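Long-range contact in glyoxalase family protein (Bacillus cereus, PDB 1SS4), which is of unknown function but belongs to the metal-binding glyoxalase family, to which methylmalonyl-CoA epimerase activity is tentatively assigned: residues D13-I26 and R71-I83. Residues are numbered along the deposited sequence; the frame is centred on the assembly and turned at random.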
loop_
_atom_site.group_PDB
_atom_site.type_symbol
_atom_site.label_atom_id
_atom_site.label_comp_id
_atom_site.label_asym_id
_atom_site.label_seq_id
_atom_site.Cartn_x
_atom_site.Cartn_y
_atom_site.Cartn_z
ATOM N N ASP A 13 -8.785 -1.951 5.013
ATOM C CA ASP A 13 -9.728 -1.760 3.921
ATOM C C ASP A 13 -9.139 -1.708 2.524
ATOM O O ASP A 13 -9.658 -2.332 1.594
ATOM C CB ASP A 13 -10.534 -0.490 4.156
ATOM C CG ASP A 13 -11.825 -0.494 3.394
ATOM O OD1 ASP A 13 -12.825 -1.048 3.924
ATOM O OD2 ASP A 13 -11.838 0.031 2.253
ATOM N N ASN A 14 -8.057 -0.962 2.361
ATOM C CA ASN A 14 -7.455 -0.826 1.044
ATOM C C ASN A 14 -6.152 -0.046 1.116
ATOM O O ASN A 14 -5.834 0.570 2.138
ATOM C CB ASN A 14 -8.411 -0.052 0.115
ATOM C CG ASN A 14 -8.624 1.421 0.573
ATOM O OD1 ASN A 14 -7.744 2.263 0.428
ATOM N ND2 ASN A 14 -9.796 1.710 1.134
ATOM N N VAL A 15 -5.405 -0.099 0.021
ATOM C CA VAL A 15 -4.201 0.702 -0.118
ATOM C C VAL A 15 -4.602 1.555 -1.312
ATOM O O VAL A 15 -5.246 1.056 -2.231
ATOM C CB VAL A 15 -2.961 -0.131 -0.474
ATOM C CG1 VAL A 15 -3.254 -1.002 -1.674
ATOM C CG2 VAL A 15 -1.796 0.799 -0.777
ATOM N N SER A 16 -4.296 2.849 -1.284
ATOM C CA SER A 16 -4.686 3.690 -2.405
ATOM C C SER A 16 -3.487 4.196 -3.139
ATOM O O SER A 16 -2.411 4.384 -2.541
ATOM C CB SER A 16 -5.538 4.878 -1.955
ATOM O OG SER A 16 -4.742 5.787 -1.205
ATOM N N ILE A 17 -3.683 4.413 -4.445
ATOM C CA ILE A 17 -2.628 4.901 -5.334
ATOM C C ILE A 17 -3.207 6.101 -6.106
ATOM O O ILE A 17 -4.334 6.033 -6.596
ATOM C CB ILE A 17 -2.213 3.810 -6.383
ATOM C CG1 ILE A 17 -1.992 2.454 -5.696
ATOM C CG2 ILE A 17 -0.927 4.255 -7.125
ATOM C CD1 ILE A 17 -1.807 1.278 -6.676
ATOM N N VAL A 18 -2.444 7.187 -6.181
ATOM C CA VAL A 18 -2.844 8.384 -6.919
ATOM C C VAL A 18 -2.245 8.191 -8.309
ATOM O O VAL A 18 -1.046 7.984 -8.442
ATOM C CB VAL A 18 -2.273 9.657 -6.259
ATOM C CG1 VAL A 18 -2.530 10.876 -7.128
ATOM C CG2 VAL A 18 -2.909 9.838 -4.913
ATOM N N VAL A 19 -3.087 8.227 -9.339
ATOM C CA VAL A 19 -2.605 8.002 -10.685
ATOM C C VAL A 19 -2.928 9.145 -11.635
ATOM O O VAL A 19 -3.742 10.024 -11.320
ATOM C CB VAL A 19 -3.162 6.680 -11.254
ATOM C CG1 VAL A 19 -2.787 5.529 -10.327
ATOM C CG2 VAL A 19 -4.678 6.759 -11.407
ATOM N N GLU A 20 -2.255 9.125 -12.786
ATOM C CA GLU A 20 -2.418 10.127 -13.835
ATOM C C GLU A 20 -3.683 9.837 -14.650
ATOM O O GLU A 20 -4.463 10.735 -14.952
ATOM C CB GLU A 20 -1.190 10.083 -14.749
ATOM C CG GLU A 20 -1.048 11.248 -15.695
ATOM C CD GLU A 20 0.233 11.167 -16.522
ATOM O OE1 GLU A 20 0.440 12.090 -17.346
ATOM O OE2 GLU A 20 1.032 10.194 -16.357
ATOM N N SER A 21 -3.875 8.573 -15.006
ATOM C CA SER A 21 -5.038 8.140 -15.791
ATOM C C SER A 21 -5.802 7.037 -15.067
ATOM O O SER A 21 -5.286 5.932 -14.894
ATOM C CB SER A 21 -4.598 7.601 -17.158
ATOM O OG SER A 21 -5.662 6.903 -17.795
ATOM N N LEU A 22 -7.028 7.338 -14.643
ATOM C CA LEU A 22 -7.837 6.338 -13.961
ATOM C C LEU A 22 -8.175 5.208 -14.949
ATOM O O LEU A 22 -8.098 4.016 -14.615
ATOM C CB LEU A 22 -9.112 6.982 -13.402
ATOM C CG LEU A 22 -9.735 6.292 -12.188
ATOM C CD1 LEU A 22 -8.688 6.176 -11.068
ATOM C CD2 LEU A 22 -10.948 7.081 -11.706
ATOM N N ASP A 23 -8.538 5.573 -16.174
ATOM C CA ASP A 23 -8.844 4.543 -17.166
ATOM C C ASP A 23 -7.701 3.535 -17.328
ATOM O O ASP A 23 -7.937 2.323 -17.331
ATOM C CB ASP A 23 -9.131 5.163 -18.537
ATOM C CG ASP A 23 -10.473 5.857 -18.603
ATOM O OD1 ASP A 23 -11.354 5.541 -17.780
ATOM O OD2 ASP A 23 -10.651 6.715 -19.493
ATOM N N ASN A 24 -6.471 4.024 -17.481
ATOM C CA ASN A 24 -5.336 3.118 -17.667
ATOM C C ASN A 24 -5.023 2.274 -16.433
ATOM O O ASN A 24 -4.672 1.090 -16.550
ATOM C CB ASN A 24 -4.063 3.878 -18.058
ATOM C CG ASN A 24 -4.133 4.475 -19.445
ATOM O OD1 ASN A 24 -4.901 4.022 -20.292
ATOM N ND2 ASN A 24 -3.312 5.491 -19.691
ATOM N N ALA A 25 -5.118 2.884 -15.255
ATOM C CA ALA A 25 -4.829 2.157 -14.011
ATOM C C ALA A 25 -5.880 1.067 -13.784
ATOM O O ALA A 25 -5.545 -0.062 -13.442
ATOM C CB ALA A 25 -4.785 3.127 -12.832
ATOM N N ILE A 26 -7.152 1.403 -13.988
ATOM C CA ILE A 26 -8.220 0.414 -13.846
ATOM C C ILE A 26 -7.909 -0.747 -14.800
ATOM O O ILE A 26 -7.925 -1.908 -14.409
ATOM C CB ILE A 26 -9.618 1.006 -14.219
ATOM C CG1 ILE A 26 -10.030 2.063 -13.192
ATOM C CG2 ILE A 26 -10.663 -0.111 -14.277
ATOM C CD1 ILE A 26 -11.360 2.724 -13.492
ATOM N N ARG A 71 -8.418 -4.640 -1.281
ATOM C CA ARG A 71 -8.827 -3.621 -2.221
ATOM C C ARG A 71 -7.734 -2.612 -2.527
ATOM O O ARG A 71 -6.892 -2.310 -1.677
ATOM C CB ARG A 71 -10.054 -2.873 -1.686
ATOM C CG ARG A 71 -11.339 -3.686 -1.669
ATOM C CD ARG A 71 -12.441 -2.986 -0.856
ATOM N NE ARG A 71 -13.722 -3.644 -1.086
ATOM C CZ ARG A 71 -14.091 -4.789 -0.522
ATOM N NH1 ARG A 71 -13.283 -5.406 0.333
ATOM N NH2 ARG A 71 -15.255 -5.336 -0.844
ATOM N N ILE A 72 -7.782 -2.090 -3.751
ATOM C CA ILE A 72 -6.862 -1.057 -4.201
ATOM C C ILE A 72 -7.740 0.113 -4.635
ATOM O O ILE A 72 -8.596 -0.019 -5.513
ATOM C CB ILE A 72 -6.016 -1.509 -5.388
ATOM C CG1 ILE A 72 -5.058 -2.599 -4.944
ATOM C CG2 ILE A 72 -5.267 -0.313 -6.000
ATOM C CD1 ILE A 72 -4.477 -3.414 -6.115
ATOM N N GLU A 73 -7.540 1.255 -3.995
ATOM C CA GLU A 73 -8.301 2.445 -4.339
ATOM C C GLU A 73 -7.439 3.282 -5.263
ATOM O O GLU A 73 -6.306 3.631 -4.915
ATOM C CB GLU A 73 -8.632 3.263 -3.086
ATOM C CG GLU A 73 -9.529 4.462 -3.365
ATOM C CD GLU A 73 -9.916 5.232 -2.095
ATOM O OE1 GLU A 73 -10.381 4.605 -1.115
ATOM O OE2 GLU A 73 -9.762 6.464 -2.071
ATOM N N LEU A 74 -7.978 3.609 -6.428
ATOM C CA LEU A 74 -7.267 4.419 -7.400
ATOM C C LEU A 74 -7.893 5.811 -7.389
ATOM O O LEU A 74 -9.126 5.951 -7.430
ATOM C CB LEU A 74 -7.371 3.765 -8.789
ATOM C CG LEU A 74 -6.819 2.336 -8.869
ATOM C CD1 LEU A 74 -7.189 1.699 -10.204
ATOM C CD2 LEU A 74 -5.283 2.338 -8.691
ATOM N N SER A 75 -7.044 6.836 -7.289
ATOM C CA SER A 75 -7.492 8.226 -7.262
ATOM C C SER A 75 -6.798 9.070 -8.328
ATOM O O SER A 75 -5.609 8.893 -8.600
ATOM C CB SER A 75 -7.206 8.862 -5.896
ATOM O OG SER A 75 -8.076 8.347 -4.907
ATOM N N ARG A 76 -7.559 9.984 -8.915
ATOM C CA ARG A 76 -7.049 10.918 -9.915
ATOM C C ARG A 76 -7.519 12.312 -9.500
ATOM O O ARG A 76 -8.723 12.554 -9.360
ATOM C CB ARG A 76 -7.604 10.595 -11.302
ATOM C CG ARG A 76 -7.114 11.557 -12.371
ATOM C CD ARG A 76 -7.652 11.164 -13.739
ATOM N NE ARG A 76 -9.108 11.289 -13.830
ATOM C CZ ARG A 76 -9.747 12.431 -14.073
ATOM N NH1 ARG A 76 -9.062 13.558 -14.249
ATOM N NH2 ARG A 76 -11.071 12.445 -14.154
ATOM N N PHE A 77 -6.570 13.220 -9.289
ATOM C CA PHE A 77 -6.891 14.585 -8.890
ATOM C C PHE A 77 -7.260 15.462 -10.091
ATOM O O PHE A 77 -6.538 15.488 -11.067
ATOM C CB PHE A 77 -5.691 15.221 -8.178
ATOM C CG PHE A 77 -5.592 14.879 -6.709
ATOM C CD1 PHE A 77 -6.278 15.633 -5.759
ATOM C CD2 PHE A 77 -4.841 13.786 -6.279
ATOM C CE1 PHE A 77 -6.222 15.297 -4.392
ATOM C CE2 PHE A 77 -4.779 13.445 -4.930
ATOM C CZ PHE A 77 -5.471 14.198 -3.979
ATOM N N LEU A 78 -8.396 16.152 -10.023
ATOM C CA LEU A 78 -8.770 17.089 -11.087
ATOM C C LEU A 78 -8.247 18.415 -10.517
ATOM O O LEU A 78 -7.539 19.171 -11.185
ATOM C CB LEU A 78 -10.279 17.118 -11.278
ATOM C CG LEU A 78 -10.894 15.917 -12.008
ATOM C CD1 LEU A 78 -10.786 14.647 -11.169
ATOM C CD2 LEU A 78 -12.350 16.218 -12.309
ATOM N N THR A 79 -8.576 18.670 -9.259
ATOM C CA THR A 79 -8.086 19.849 -8.546
ATOM C C THR A 79 -7.910 19.470 -7.070
ATOM O O THR A 79 -8.699 18.686 -6.522
ATOM C CB THR A 79 -9.067 21.048 -8.627
ATOM O OG1 THR A 79 -10.346 20.641 -8.135
ATOM C CG2 THR A 79 -9.203 21.549 -10.063
ATOM N N PRO A 80 -6.841 19.969 -6.428
ATOM C CA PRO A 80 -5.819 20.838 -7.019
ATOM C C PRO A 80 -4.953 19.904 -7.850
ATOM O O PRO A 80 -5.042 18.700 -7.685
ATOM C CB PRO A 80 -5.059 21.340 -5.803
ATOM C CG PRO A 80 -5.079 20.114 -4.902
ATOM C CD PRO A 80 -6.532 19.688 -5.013
ATOM N N PRO A 81 -4.102 20.430 -8.745
ATOM C CA PRO A 81 -3.314 19.439 -9.488
ATOM C C PRO A 81 -2.274 18.737 -8.607
ATOM O O PRO A 81 -1.944 19.203 -7.508
ATOM C CB PRO A 81 -2.659 20.280 -10.579
ATOM C CG PRO A 81 -2.390 21.556 -9.875
ATOM C CD PRO A 81 -3.722 21.801 -9.138
ATOM N N THR A 82 -1.750 17.610 -9.071
ATOM C CA THR A 82 -0.725 16.948 -8.279
ATOM C C THR A 82 0.533 17.837 -8.398
ATOM O O THR A 82 0.691 18.593 -9.362
ATOM C CB THR A 82 -0.481 15.492 -8.778
ATOM O OG1 THR A 82 -0.379 15.483 -10.197
ATOM C CG2 THR A 82 -1.663 14.581 -8.385
ATOM N N ILE A 83 1.420 17.741 -7.415
ATOM C CA ILE A 83 2.622 18.555 -7.362
ATOM C C ILE A 83 3.886 17.756 -7.026
ATOM O O ILE A 83 4.941 18.332 -6.803
ATOM C CB ILE A 83 2.432 19.623 -6.294
ATOM C CG1 ILE A 83 2.203 18.933 -4.949
ATOM C CG2 ILE A 83 1.232 20.469 -6.656
ATOM C CD1 ILE A 83 2.122 19.873 -3.751
HETATM O O HOH W 1 -7.110 -4.478 1.515
HETATM O O HOH W 2 -11.068 -4.685 1.793
HETATM O O HOH W 3 -3.968 12.544 -9.991
#
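V15 and I72, and I17 and L74, sit abreast on the parallel strands 13-18 and 71-77, first and fourth of the βαβββ module of the glyoxalase (vicinal oxygen chelate) fold. Five backbone bonds join the strands, from V15 N to R71 O at one end to V19 N to S75 O, 2.7 Å, at the other. On the face bearing I17 and L74, helix 22-26 packs antiparallel to strand 71-77. L74 is the hub: branched leucine can divide its methyls, CD1 lying 3.8 Å from A25 CB while CD2 meets I17 CB at 4.1 Å. With CG anti to its backbone N (chi1 -154°), L22 brings CD1 within 3.6 Å of L74 CB; small A25 lets the helix come close. On the other face, the beta-branched V18 puts CG1 in plane at the edge of the F77 ring, 3.8 Å from CD2. Toward the start of both strands the amide of N14 is turned 46° from the carboxylate of E73, and N14 OD1 accepts from R98 of the second subunit, whose strand continues the sheet beyond 13-18. S21 N-caps the helix: its compact hydroxyl OG accepts from N24 N at 3.0 Å.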